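PDB 3TC3: UV damage endonuclease from Sulfolobus acidocaldarius, which probably acts as a manganese-binding endonuclease that recognises different lesions in damaged DNA for excision repair. Local coordinates for residues I250-Q255 with I285-K290. Residues are numbered along the deposited sequence; the frame is centred on the assembly and turned at random.
With MN (manganese (II) ion), chain C.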
loop_
_atom_site.group_PDB
_atom_site.type_symbol
_atom_site.label_atom_id
_atom_site.label_comp_id
_atom_site.label_asym_id
_atom_site.label_seq_id
_atom_site.Cartn_x
_atom_site.Cartn_y
_atom_site.Cartn_z
ATOM N N ILE A 250 -1.455 9.209 -1.924
ATOM C CA ILE A 250 -0.043 9.504 -2.077
ATOM C C ILE A 250 0.743 8.843 -0.953
ATOM O O ILE A 250 0.222 8.635 0.166
ATOM C CB ILE A 250 0.315 10.979 -2.156
ATOM C CG1 ILE A 250 -0.040 11.725 -0.946
ATOM C CG2 ILE A 250 -0.488 11.676 -3.319
ATOM C CD1 ILE A 250 0.215 13.262 -1.111
ATOM N N ASP A 251 1.980 8.479 -1.227
ATOM C CA ASP A 251 2.921 7.953 -0.199
ATOM C C ASP A 251 3.880 9.028 0.233
ATOM O O ASP A 251 4.608 9.595 -0.636
ATOM C CB ASP A 251 3.736 6.786 -0.710
ATOM C CG ASP A 251 2.945 5.469 -0.839
ATOM O OD1 ASP A 251 1.940 5.262 -0.207
ATOM O OD2 ASP A 251 3.460 4.568 -1.518
ATOM N N TYR A 252 3.848 9.410 1.511
ATOM C CA TYR A 252 4.692 10.480 2.010
ATOM C C TYR A 252 5.847 9.866 2.791
ATOM O O TYR A 252 5.658 9.134 3.767
ATOM C CB TYR A 252 3.900 11.457 2.917
ATOM C CG TYR A 252 4.846 12.513 3.502
ATOM C CD1 TYR A 252 5.529 12.309 4.748
ATOM C CD2 TYR A 252 5.059 13.721 2.841
ATOM C CE1 TYR A 252 6.378 13.260 5.274
ATOM C CE2 TYR A 252 5.815 14.690 3.366
ATOM C CZ TYR A 252 6.555 14.469 4.555
ATOM O OH TYR A 252 7.353 15.474 5.005
ATOM N N SER A 253 7.046 10.250 2.422
ATOM C CA SER A 253 8.232 9.933 3.234
ATOM C C SER A 253 9.239 11.013 3.158
ATOM O O SER A 253 9.014 12.011 2.496
ATOM C CB SER A 253 8.877 8.590 2.811
ATOM O OG SER A 253 9.676 8.177 3.943
ATOM N N GLU A 254 10.291 10.844 3.976
ATOM C CA GLU A 254 11.388 11.798 3.961
ATOM C C GLU A 254 12.690 11.025 4.046
ATOM O O GLU A 254 12.704 9.876 4.495
ATOM C CB GLU A 254 11.363 12.743 5.181
ATOM C CG GLU A 254 10.079 13.608 5.285
ATOM C CD GLU A 254 10.096 14.402 6.506
ATOM O OE1 GLU A 254 11.195 14.728 7.033
ATOM O OE2 GLU A 254 9.020 14.758 6.965
ATOM N N GLN A 255 13.743 11.703 3.651
ATOM C CA GLN A 255 15.056 11.155 3.761
ATOM C C GLN A 255 15.514 11.115 5.212
ATOM O O GLN A 255 15.411 12.135 5.906
ATOM C CB GLN A 255 15.947 12.018 2.871
ATOM C CG GLN A 255 17.458 11.657 3.114
ATOM C CD GLN A 255 17.732 10.316 2.502
ATOM O OE1 GLN A 255 17.313 10.051 1.346
ATOM N NE2 GLN A 255 18.395 9.427 3.257
ATOM N N ILE A 285 -3.108 10.551 2.442
ATOM C CA ILE A 285 -1.648 10.536 2.615
ATOM C C ILE A 285 -1.215 9.330 3.485
ATOM O O ILE A 285 -1.600 9.249 4.667
ATOM C CB ILE A 285 -1.160 11.793 3.289
ATOM C CG1 ILE A 285 -1.466 13.024 2.469
ATOM C CG2 ILE A 285 0.374 11.772 3.471
ATOM C CD1 ILE A 285 -1.198 14.377 3.302
ATOM N N MET A 286 -0.436 8.416 2.895
ATOM C CA MET A 286 0.076 7.270 3.678
ATOM C C MET A 286 1.468 7.552 4.143
ATOM O O MET A 286 2.380 7.829 3.303
ATOM C CB MET A 286 0.155 6.050 2.749
ATOM C CG MET A 286 0.641 4.745 3.492
ATOM S SD MET A 286 -0.311 4.309 4.964
ATOM C CE MET A 286 -1.937 4.089 4.225
ATOM N N LEU A 287 1.694 7.645 5.446
ATOM C CA LEU A 287 3.052 7.912 5.976
ATOM C C LEU A 287 3.955 6.747 6.018
ATOM O O LEU A 287 3.594 5.711 6.619
ATOM C CB LEU A 287 2.969 8.501 7.408
ATOM C CG LEU A 287 2.001 9.661 7.497
ATOM C CD1 LEU A 287 1.862 10.081 8.994
ATOM C CD2 LEU A 287 2.515 10.915 6.694
ATOM N N GLU A 288 5.030 6.780 5.271
ATOM C CA GLU A 288 5.953 5.621 5.256
ATOM C C GLU A 288 7.228 6.020 5.994
ATOM O O GLU A 288 8.226 6.581 5.411
ATOM C CB GLU A 288 6.333 5.323 3.788
ATOM C CG GLU A 288 5.155 4.820 2.981
ATOM C CD GLU A 288 5.563 4.302 1.617
ATOM O OE1 GLU A 288 6.403 4.987 0.963
ATOM O OE2 GLU A 288 4.974 3.320 1.172
ATOM N N VAL A 289 7.031 6.055 7.295
ATOM C CA VAL A 289 8.175 6.382 8.195
ATOM C C VAL A 289 8.183 5.331 9.304
ATOM O O VAL A 289 7.211 4.662 9.619
ATOM C CB VAL A 289 8.044 7.800 8.741
ATOM C CG1 VAL A 289 8.442 8.837 7.635
ATOM C CG2 VAL A 289 6.678 8.077 9.413
ATOM N N LYS A 290 9.330 5.239 9.982
ATOM C CA LYS A 290 9.502 4.047 10.753
ATOM C C LYS A 290 8.764 4.101 12.099
ATOM O O LYS A 290 8.522 3.030 12.659
ATOM C CB LYS A 290 10.990 3.885 11.097
ATOM C CG LYS A 290 11.853 3.715 9.783
ATOM C CD LYS A 290 11.659 2.395 9.178
ATOM C CE LYS A 290 12.715 2.303 8.023
ATOM N NZ LYS A 290 12.019 1.792 6.796
HETATM MN MN MN C . 6.235 4.620 -1.285
HETATM O O HOH W 1 5.740 2.298 -1.016
#
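Glu288 and Asp251 bring their carboxylates together at a manganese ion. Along Glu288, CB lies 3.9 Å from Tyr252 O. CG is anti to the carbonyl carbon (chi1 -67°), and the chain extended beyond it carries the carboxylate to the metal. Glu288 CD lies 3.8 Å from Asp251 CG. Glu288 OE1 binds manganese at 2.3 Å and passes 3.6 Å from Asp251 CB. OE2 accepts a hydrogen bond from the metal-bound water and forms a salt bridge with Arg78. The two carboxylates are stacked, their planes 28° apart, with Glu288 OE2 3.3 Å from Asp251 OD2. Manganese and Arg78, which also pairs with Asp251 OD1, probably offset this like-charge approach. Asp251 OD2 lies 2.8 Å from manganese, a long bond, and accepts a hydrogen bond from Gln160. Glu195 and Asp220 complete the protein ligands.

Backbone hydrogen bonds join the parallel strands, including Met286 N to Ile250 O and Glu288 N to Tyr252 O. Ser253 OG donates to Glu288 O at 2.6 Å, joining the segments. On the face away from Asp251 and Met286, Ile250, Tyr252, Ile285 and Leu287 pack against helix 270-279, which links strands 249-252 and 283-287, the last beta-alpha-beta unit of the TIM barrel.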